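Hypothetical protein TM1553 (Thermotoga maritima, PDB 1VRM) belongs to the ApbE family and probably transfers flavin mononucleotide from FAD to target proteins. Local coordinates at residues Trp114-Thr117 against Asn122-Val125; Thr56-Phe61 against Arg65-Lys70; Ala94-Thr99 against Thr138-Val143. All coordinates share one frame; numbering follows the deposited sequence. Where two conformers were deposited one is given.

In the fold
Interactions 1 and 2 are local contacts whose nearest ends are five and four residues apart along the chain, whereas interaction 3 joins parts 39 residues apart and has interaction 1 within the chain between its segments. Interactions 1 and 2 have centres 19 Å apart yet touch at their margins, where T117 CG2 packs on F61 CD2 at 3.5 Å. Interaction 3 touches neither: its nearest atoms are about 9 Å from interaction 1 and about 10 Å from interaction 2. Helix 83-98 connects 2 and 3, since F59 rests on its T85 and L88 while its last turns carry A96 and E97 to Y140. F61 also touches D161 in a loop.

Interaction 1 (Trp114-Thr117 against Asn122-Val125); sequences WGFT and NLRV
W114 and G115 meet L123 and R124 where helix 108-114 ends in a Schellman motif, and the returning loop before helix 128-135 runs past that end. W114 begins with its CB pointing away from 122-125. With CG beside its own backbone N (chi1 -81°), the indole swings round so that its six-membered ring comes back to the loop. CE3 lies 3.3 Å from R124 O, CZ3 is 3.9 Å from the CA of V125, and CH2 meets V125 CG1 at 4.1 Å, the two side chains running side by side. On the five-membered ring, NE1 donates to the carbonyl of G256, which fixes the rotation of the indole, and L251, P258 and F240 pack around it.

The backbone supplies the polar link: R124 N donates to W114 O at 3.1 Å, nearly straight at 162° but 42° above the carbonyl plane. L123 CA adds a CA-H...O contact to that same oxygen at 3.4 Å. G115, with positive phi, makes a CA-H...O contact from its CA to N122 O at 3.6 Å, a spot with no room for a side chain. L123 CD2 lies 3.4 Å from G115 O and also reaches F116 CD1 at 3.9 Å, the two side chains crossing at about a right angle.

Interaction 2 (Thr56-Phe61 against Arg65-Lys70); sequences TYKFSF and RSVVKK
S66 and S60 make the shortest polar contact between the end of helix 41-58 and the start of helix 67-72: S66 OG donates to S60 O at 2.6 Å, in the carbonyl plane and on a lone pair. S66 is also the N-cap residue of helix 67-72, its OG accepting from K69 N at 3.0 Å along an almost linear path (171°). Its chi1 of 169° puts OG opposite the backbone N, where it can serve both partners. Beside it, V67 N donates to K58 O at 2.8 Å, tying the last turn of one helix to the first of the next.

Further out, the R65 guanidinium lies flat on the Y57 ring, planes 23° apart. NH2 sits over the middle of the ring, and CZ is 4.1 Å from the centroid, a cation-pi stack. R65 NE also pairs with D63 in the connecting turn, which steadies the group over the ring. V68 CG2 meets the edge of the F59 ring, 3.9 Å from CD1, while K58 CG covers one face of that ring. The junction thus rests on the V67-K58 backbone bond together with the S66 hydroxyl, which donating to a carbonyl just after the first helix while accepting from an N-H in the second would probably polarise.

Interaction 3 (Ala94-Thr99 against Thr138-Val143); sequences AFAELT and TGYKNV
Y140 lays one face of its ring against the last turns of helix 83-98, with A96 CB over the ring and the E97 backbone farther along the same face. The contact joins that helix to 138-143, in the loop from helix 128-135 to strand 143-146. The methyl of A96 stands 3.8 Å from the ring centroid, 25° off the normal, a CH-pi contact displaced toward the inner rim, so that its nearest atom is CG at 3.5 Å. Near the outer end of the ring E97 takes over: its N sits 3.9 Å above the plane, and its CA is 3.6 Å from Y140 OH. The E97 side chain then crosses Y140 at about a right angle, with CB 3.9 Å from OH and the carboxylate turned 64° from the ring plane.

Y140 CG lies between its own backbone N and carbonyl carbon (chi1 69°), which aims the ring at the helix, and K141 CG lies over the opposite face, toward its rim. The backbone carrying Y140 is fixed at the start of the 3-10 segment 140-142, where G139 O accepts from N142 N and N142 ND2, while Y140 N donates to D104.

No hydrogen bond spans the two segments. Adhesion is carried by dispersion and the CH-pi contact, and the bonds round G139, N142 and Y140 N order the turn that presents the ring; the helix presents a methyl small enough to let that ring lie close against its backbone.

Interaction 1 (Trp114-Thr117 against Asn122-Val125)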
loop_
_atom_site.group_PDB
_atom_site.type_symbol
_atom_site.label_atom_id
_atom_site.label_comp_id
_atom_site.label_asym_id
_atom_site.label_seq_id
_atom_site.Cartn_x
_atom_site.Cartn_y
_atom_site.Cartn_z
ATOM N N TRP A 114 17.604 7.703 -1.755
ATOM C CA TRP A 114 17.648 6.873 -2.962
ATOM C C TRP A 114 17.068 7.580 -4.204
ATOM O O TRP A 114 17.255 7.135 -5.335
ATOM C CB TRP A 114 16.841 5.577 -2.705
ATOM C CG TRP A 114 17.554 4.560 -1.972
ATOM C CD1 TRP A 114 17.587 4.386 -0.617
ATOM C CD2 TRP A 114 18.339 3.502 -2.534
ATOM N NE1 TRP A 114 18.379 3.300 -0.292
ATOM C CE2 TRP A 114 18.838 2.724 -1.463
ATOM C CE3 TRP A 114 18.698 3.161 -3.858
ATOM C CZ2 TRP A 114 19.674 1.641 -1.670
ATOM C CZ3 TRP A 114 19.475 2.079 -4.057
ATOM C CH2 TRP A 114 20.000 1.336 -2.979
ATOM N N GLY A 115 16.326 8.651 -3.995
ATOM C CA GLY A 115 15.729 9.416 -5.097
ATOM C C GLY A 115 14.298 9.060 -5.468
ATOM O O GLY A 115 13.741 9.588 -6.452
ATOM N N PHE A 116 13.676 8.178 -4.707
ATOM C CA PHE A 116 12.309 7.719 -5.008
ATOM C C PHE A 116 11.267 8.836 -4.876
ATOM O O PHE A 116 10.236 8.774 -5.502
ATOM C CB PHE A 116 11.937 6.479 -4.235
ATOM C CG PHE A 116 12.640 5.267 -4.719
ATOM C CD1 PHE A 116 12.336 4.728 -5.978
ATOM C CD2 PHE A 116 13.588 4.625 -3.944
ATOM C CE1 PHE A 116 12.971 3.606 -6.402
ATOM C CE2 PHE A 116 14.208 3.517 -4.384
ATOM C CZ PHE A 116 13.926 3.008 -5.611
ATOM N N THR A 117 11.594 9.881 -4.137
ATOM C CA THR A 117 10.682 10.997 -3.906
ATOM C C THR A 117 10.873 12.179 -4.862
ATOM O O THR A 117 9.977 13.015 -4.962
ATOM C CB THR A 117 10.896 11.537 -2.488
ATOM O OG1 THR A 117 12.194 12.125 -2.395
ATOM C CG2 THR A 117 10.747 10.453 -1.438
ATOM N N ASN A 122 17.572 12.316 -9.753
ATOM C CA ASN A 122 18.006 12.022 -8.372
ATOM C C ASN A 122 18.083 10.529 -8.039
ATOM O O ASN A 122 18.663 10.157 -7.017
ATOM C CB ASN A 122 17.107 12.679 -7.332
ATOM C CG ASN A 122 16.938 14.151 -7.564
ATOM O OD1 ASN A 122 15.829 14.698 -7.439
ATOM N ND2 ASN A 122 18.031 14.810 -7.915
ATOM N N LEU A 123 17.520 9.666 -8.875
ATOM C CA LEU A 123 17.592 8.238 -8.579
ATOM C C LEU A 123 19.060 7.809 -8.589
ATOM O O LEU A 123 19.785 8.044 -9.552
ATOM C CB LEU A 123 16.794 7.404 -9.574
ATOM C CG LEU A 123 15.278 7.557 -9.506
ATOM C CD1 LEU A 123 14.688 7.012 -10.809
ATOM C CD2 LEU A 123 14.704 6.861 -8.289
ATOM N N ARG A 124 19.506 7.192 -7.502
ATOM C CA ARG A 124 20.899 6.806 -7.361
ATOM C C ARG A 124 21.052 5.751 -6.297
ATOM O O ARG A 124 20.171 5.588 -5.477
ATOM C CB ARG A 124 21.775 8.020 -7.009
ATOM C CG ARG A 124 21.547 8.584 -5.646
ATOM C CD ARG A 124 22.375 9.798 -5.430
ATOM N NE ARG A 124 22.073 10.297 -4.115
ATOM C CZ ARG A 124 22.809 10.065 -3.039
ATOM N NH1 ARG A 124 23.947 9.402 -3.093
ATOM N NH2 ARG A 124 22.389 10.548 -1.880
ATOM N N VAL A 125 22.188 5.061 -6.320
ATOM C CA VAL A 125 22.571 4.135 -5.279
ATOM C C VAL A 125 23.433 4.894 -4.273
ATOM O O VAL A 125 24.572 5.255 -4.589
ATOM C CB VAL A 125 23.369 2.915 -5.814
ATOM C CG1 VAL A 125 23.681 1.940 -4.739
ATOM C CG2 VAL A 125 22.595 2.234 -7.004
#

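Interaction 2 (Thr56-Phe61 against Arg65-Lys70)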
loop_
_atom_site.group_PDB
_atom_site.type_symbol
_atom_site.label_atom_id
_atom_site.label_comp_id
_atom_site.label_asym_id
_atom_site.label_seq_id
_atom_site.Cartn_x
_atom_site.Cartn_y
_atom_site.Cartn_z
ATOM N N THR A 56 -4.424 11.553 -2.619
ATOM C CA THR A 56 -3.147 11.628 -3.329
ATOM C C THR A 56 -2.350 12.874 -2.913
ATOM O O THR A 56 -1.146 12.787 -2.646
ATOM C CB THR A 56 -3.321 11.628 -4.864
ATOM O OG1 THR A 56 -3.977 10.418 -5.273
ATOM C CG2 THR A 56 -1.981 11.662 -5.562
ATOM N N TYR A 57 -3.044 14.011 -2.886
ATOM C CA TYR A 57 -2.370 15.282 -2.604
ATOM C C TYR A 57 -2.196 15.514 -1.110
ATOM O O TYR A 57 -1.148 16.032 -0.663
ATOM C CB TYR A 57 -3.090 16.443 -3.275
ATOM C CG TYR A 57 -3.111 16.223 -4.786
ATOM C CD1 TYR A 57 -1.927 15.912 -5.460
ATOM C CD2 TYR A 57 -4.285 16.232 -5.494
ATOM C CE1 TYR A 57 -1.920 15.653 -6.826
ATOM C CE2 TYR A 57 -4.288 15.981 -6.865
ATOM C CZ TYR A 57 -3.104 15.692 -7.516
ATOM O OH TYR A 57 -3.091 15.442 -8.880
ATOM N N LYS A 58 -3.184 15.100 -0.322
ATOM C CA LYS A 58 -3.149 15.366 1.103
ATOM C C LYS A 58 -2.043 14.618 1.813
ATOM O O LYS A 58 -1.476 15.124 2.804
ATOM C CB LYS A 58 -4.488 15.027 1.750
ATOM C CG LYS A 58 -4.535 15.274 3.235
ATOM C CD LYS A 58 -5.926 15.185 3.798
ATOM C CE LYS A 58 -5.914 15.362 5.309
ATOM N NZ LYS A 58 -7.291 15.322 5.859
ATOM N N PHE A 59 -1.780 13.402 1.338
ATOM C CA PHE A 59 -0.796 12.530 1.983
ATOM C C PHE A 59 0.482 12.368 1.156
ATOM O O PHE A 59 1.290 11.511 1.453
ATOM C CB PHE A 59 -1.455 11.210 2.364
ATOM C CG PHE A 59 -2.555 11.397 3.366
ATOM C CD1 PHE A 59 -2.289 11.826 4.634
ATOM C CD2 PHE A 59 -3.889 11.255 3.011
ATOM C CE1 PHE A 59 -3.339 12.031 5.531
ATOM C CE2 PHE A 59 -4.924 11.470 3.929
ATOM C CZ PHE A 59 -4.619 11.838 5.184
ATOM N N SER A 60 0.697 13.235 0.174
ATOM C CA SER A 60 1.839 13.207 -0.703
ATOM C C SER A 60 3.139 13.530 0.017
ATOM O O SER A 60 3.157 14.320 0.962
ATOM C CB SER A 60 1.672 14.266 -1.818
ATOM O OG SER A 60 2.841 14.377 -2.614
ATOM N N PHE A 61 4.237 12.927 -0.428
ATOM C CA PHE A 61 5.531 13.277 0.157
ATOM C C PHE A 61 5.969 14.635 -0.355
ATOM O O PHE A 61 6.756 15.302 0.303
ATOM C CB PHE A 61 6.577 12.203 -0.178
ATOM C CG PHE A 61 7.843 12.299 0.621
ATOM C CD1 PHE A 61 7.927 11.702 1.863
ATOM C CD2 PHE A 61 8.951 12.984 0.139
ATOM C CE1 PHE A 61 9.130 11.770 2.610
ATOM C CE2 PHE A 61 10.130 13.066 0.897
ATOM C CZ PHE A 61 10.181 12.442 2.128
ATOM N N ARG A 65 0.405 20.957 -0.868
ATOM C CA ARG A 65 -0.858 20.893 -0.116
ATOM C C ARG A 65 -0.870 19.756 0.913
ATOM O O ARG A 65 -1.872 19.522 1.585
ATOM C CB ARG A 65 -2.026 20.679 -1.090
ATOM C CG ARG A 65 -2.157 21.785 -2.176
ATOM C CD ARG A 65 -3.085 21.349 -3.324
ATOM N NE ARG A 65 -2.436 20.495 -4.315
ATOM C CZ ARG A 65 -3.049 20.019 -5.398
ATOM N NH1 ARG A 65 -4.319 20.333 -5.656
ATOM N NH2 ARG A 65 -2.384 19.246 -6.250
ATOM N N SER A 66 0.196 18.987 0.969
ATOM C CA SER A 66 0.197 17.790 1.763
ATOM C C SER A 66 0.398 18.049 3.265
ATOM O O SER A 66 1.292 18.779 3.679
ATOM C CB SER A 66 1.315 16.844 1.298
ATOM O OG SER A 66 1.478 15.789 2.214
ATOM N N VAL A 67 -0.376 17.358 4.073
ATOM C CA VAL A 67 -0.198 17.403 5.547
ATOM C C VAL A 67 1.035 16.550 5.963
ATOM O O VAL A 67 1.657 16.814 7.005
ATOM C CB VAL A 67 -1.471 16.892 6.245
ATOM C CG1 VAL A 67 -1.676 15.381 6.024
ATOM C CG2 VAL A 67 -1.485 17.275 7.685
ATOM N N VAL A 68 1.305 15.475 5.236
ATOM C CA VAL A 68 2.523 14.701 5.443
ATOM C C VAL A 68 3.742 15.601 5.210
ATOM O O VAL A 68 4.663 15.595 6.022
ATOM C CB VAL A 68 2.583 13.446 4.529
ATOM C CG1 VAL A 68 4.003 12.838 4.437
ATOM C CG2 VAL A 68 1.552 12.469 5.019
ATOM N N LYS A 69 3.766 16.333 4.090
ATOM C CA LYS A 69 4.870 17.241 3.801
ATOM C C LYS A 69 4.931 18.281 4.910
ATOM O O LYS A 69 6.045 18.612 5.386
ATOM C CB LYS A 69 4.734 17.895 2.452
ATOM C CG LYS A 69 5.902 18.776 2.075
ATOM C CD LYS A 69 5.886 19.065 0.606
ATOM C CE LYS A 69 6.722 20.279 0.293
ATOM N NZ LYS A 69 8.101 20.066 0.718
ATOM N N LYS A 70 3.788 18.783 5.358
ATOM C CA LYS A 70 3.786 19.768 6.469
ATOM C C LYS A 70 4.472 19.209 7.702
ATOM O O LYS A 70 5.352 19.847 8.264
ATOM C CB LYS A 70 2.369 20.204 6.841
ATOM C CG LYS A 70 2.277 21.205 7.987
ATOM C CD LYS A 70 0.806 21.460 8.263
ATOM C CE LYS A 70 0.565 22.176 9.534
ATOM N NZ LYS A 70 -0.868 22.636 9.515
HETATM O O HOH W 1 9.168 16.924 0.111
#

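Interaction 3 (Ala94-Thr99 against Thr138-Val143)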
loop_
_atom_site.group_PDB
_atom_site.type_symbol
_atom_site.label_atom_id
_atom_site.label_comp_id
_atom_site.label_asym_id
_atom_site.label_seq_id
_atom_site.Cartn_x
_atom_site.Cartn_y
_atom_site.Cartn_z
ATOM N N ALA A 94 0.723 1.692 13.970
ATOM C CA ALA A 94 0.243 0.441 14.563
ATOM C C ALA A 94 0.605 -0.770 13.704
ATOM O O ALA A 94 0.971 -1.826 14.249
ATOM C CB ALA A 94 -1.214 0.523 14.786
ATOM N N PHE A 95 0.604 -0.614 12.386
ATOM C CA PHE A 95 1.124 -1.700 11.527
ATOM C C PHE A 95 2.624 -1.908 11.668
ATOM O O PHE A 95 3.109 -3.017 11.538
ATOM C CB PHE A 95 0.750 -1.505 10.058
ATOM C CG PHE A 95 -0.673 -1.893 9.720
ATOM C CD1 PHE A 95 -1.038 -3.225 9.640
ATOM C CD2 PHE A 95 -1.628 -0.924 9.463
ATOM C CE1 PHE A 95 -2.375 -3.575 9.302
ATOM C CE2 PHE A 95 -2.921 -1.263 9.134
ATOM C CZ PHE A 95 -3.299 -2.592 9.087
ATOM N N ALA A 96 3.372 -0.822 11.854
ATOM C CA ALA A 96 4.807 -0.914 12.069
ATOM C C ALA A 96 5.084 -1.705 13.363
ATOM O O ALA A 96 5.897 -2.623 13.374
ATOM C CB ALA A 96 5.437 0.433 12.109
ATOM N N GLU A 97 4.311 -1.418 14.413
ATOM C CA GLU A 97 4.470 -2.160 15.656
ATOM C C GLU A 97 4.106 -3.642 15.475
ATOM O O GLU A 97 4.817 -4.535 15.943
ATOM C CB GLU A 97 3.653 -1.495 16.748
ATOM C CG GLU A 97 3.893 -2.147 18.074
ATOM C CD GLU A 97 3.444 -1.266 19.206
ATOM O OE1 GLU A 97 4.150 -0.265 19.479
ATOM O OE2 GLU A 97 2.388 -1.577 19.813
ATOM N N LEU A 98 3.026 -3.908 14.762
ATOM C CA LEU A 98 2.570 -5.266 14.561
ATOM C C LEU A 98 3.604 -6.094 13.817
ATOM O O LEU A 98 3.730 -7.310 14.033
ATOM C CB LEU A 98 1.274 -5.243 13.743
ATOM C CG LEU A 98 0.640 -6.563 13.379
ATOM C CD1 LEU A 98 0.182 -7.261 14.668
ATOM C CD2 LEU A 98 -0.514 -6.301 12.420
ATOM N N THR A 99 4.327 -5.455 12.889
ATOM C CA THR A 99 5.294 -6.162 12.045
ATOM C C THR A 99 6.778 -5.968 12.461
ATOM O O THR A 99 7.692 -6.239 11.669
ATOM C CB THR A 99 5.058 -5.790 10.549
ATOM O OG1 THR A 99 5.293 -4.381 10.394
ATOM C CG2 THR A 99 3.673 -6.095 10.143
ATOM N N THR A 138 15.537 6.933 10.782
ATOM C CA THR A 138 14.498 5.988 10.328
ATOM C C THR A 138 14.003 5.296 11.573
ATOM O O THR A 138 14.797 5.037 12.442
ATOM C CB THR A 138 15.127 4.933 9.402
ATOM O OG1 THR A 138 15.756 5.608 8.298
ATOM C CG2 THR A 138 14.087 3.933 8.868
ATOM N N GLY A 139 12.702 5.047 11.666
ATOM C CA GLY A 139 12.171 4.197 12.754
ATOM C C GLY A 139 10.850 4.756 13.260
ATOM O O GLY A 139 10.788 5.930 13.681
ATOM N N TYR A 140 9.807 3.924 13.247
ATOM C CA TYR A 140 8.451 4.431 13.591
ATOM C C TYR A 140 8.329 4.961 14.999
ATOM O O TYR A 140 7.443 5.767 15.291
ATOM C CB TYR A 140 7.372 3.370 13.381
ATOM C CG TYR A 140 7.424 2.233 14.348
ATOM C CD1 TYR A 140 8.334 1.186 14.179
ATOM C CD2 TYR A 140 6.552 2.184 15.441
ATOM C CE1 TYR A 140 8.366 0.097 15.080
ATOM C CE2 TYR A 140 6.604 1.133 16.348
ATOM C CZ TYR A 140 7.501 0.108 16.154
ATOM O OH TYR A 140 7.526 -0.935 17.060
ATOM N N LYS A 141 9.175 4.488 15.899
ATOM C CA LYS A 141 9.137 4.971 17.276
ATOM C C LYS A 141 9.506 6.454 17.422
ATOM O O LYS A 141 9.311 7.049 18.483
ATOM C CB LYS A 141 10.002 4.093 18.181
ATOM C CG LYS A 141 9.494 2.653 18.285
ATOM C CD LYS A 141 10.488 1.787 19.069
ATOM C CE LYS A 141 10.005 0.355 19.166
ATOM N NZ LYS A 141 10.909 -0.447 20.048
ATOM N N ASN A 142 10.014 7.062 16.348
ATOM C CA ASN A 142 10.355 8.480 16.313
ATOM C C ASN A 142 9.158 9.365 16.006
ATOM O O ASN A 142 9.288 10.573 15.947
ATOM C CB ASN A 142 11.469 8.722 15.311
ATOM C CG ASN A 142 12.747 8.101 15.739
ATOM O OD1 ASN A 142 13.329 8.481 16.784
ATOM N ND2 ASN A 142 13.221 7.114 14.964
ATOM N N VAL A 143 8.001 8.768 15.732
ATOM C CA VAL A 143 6.768 9.555 15.569
ATOM C C VAL A 143 6.022 9.571 16.886
ATOM O O VAL A 143 5.609 8.497 17.374
ATOM C CB VAL A 143 5.859 8.946 14.518
ATOM C CG1 VAL A 143 4.645 9.881 14.236
ATOM C CG2 VAL A 143 6.669 8.675 13.233
#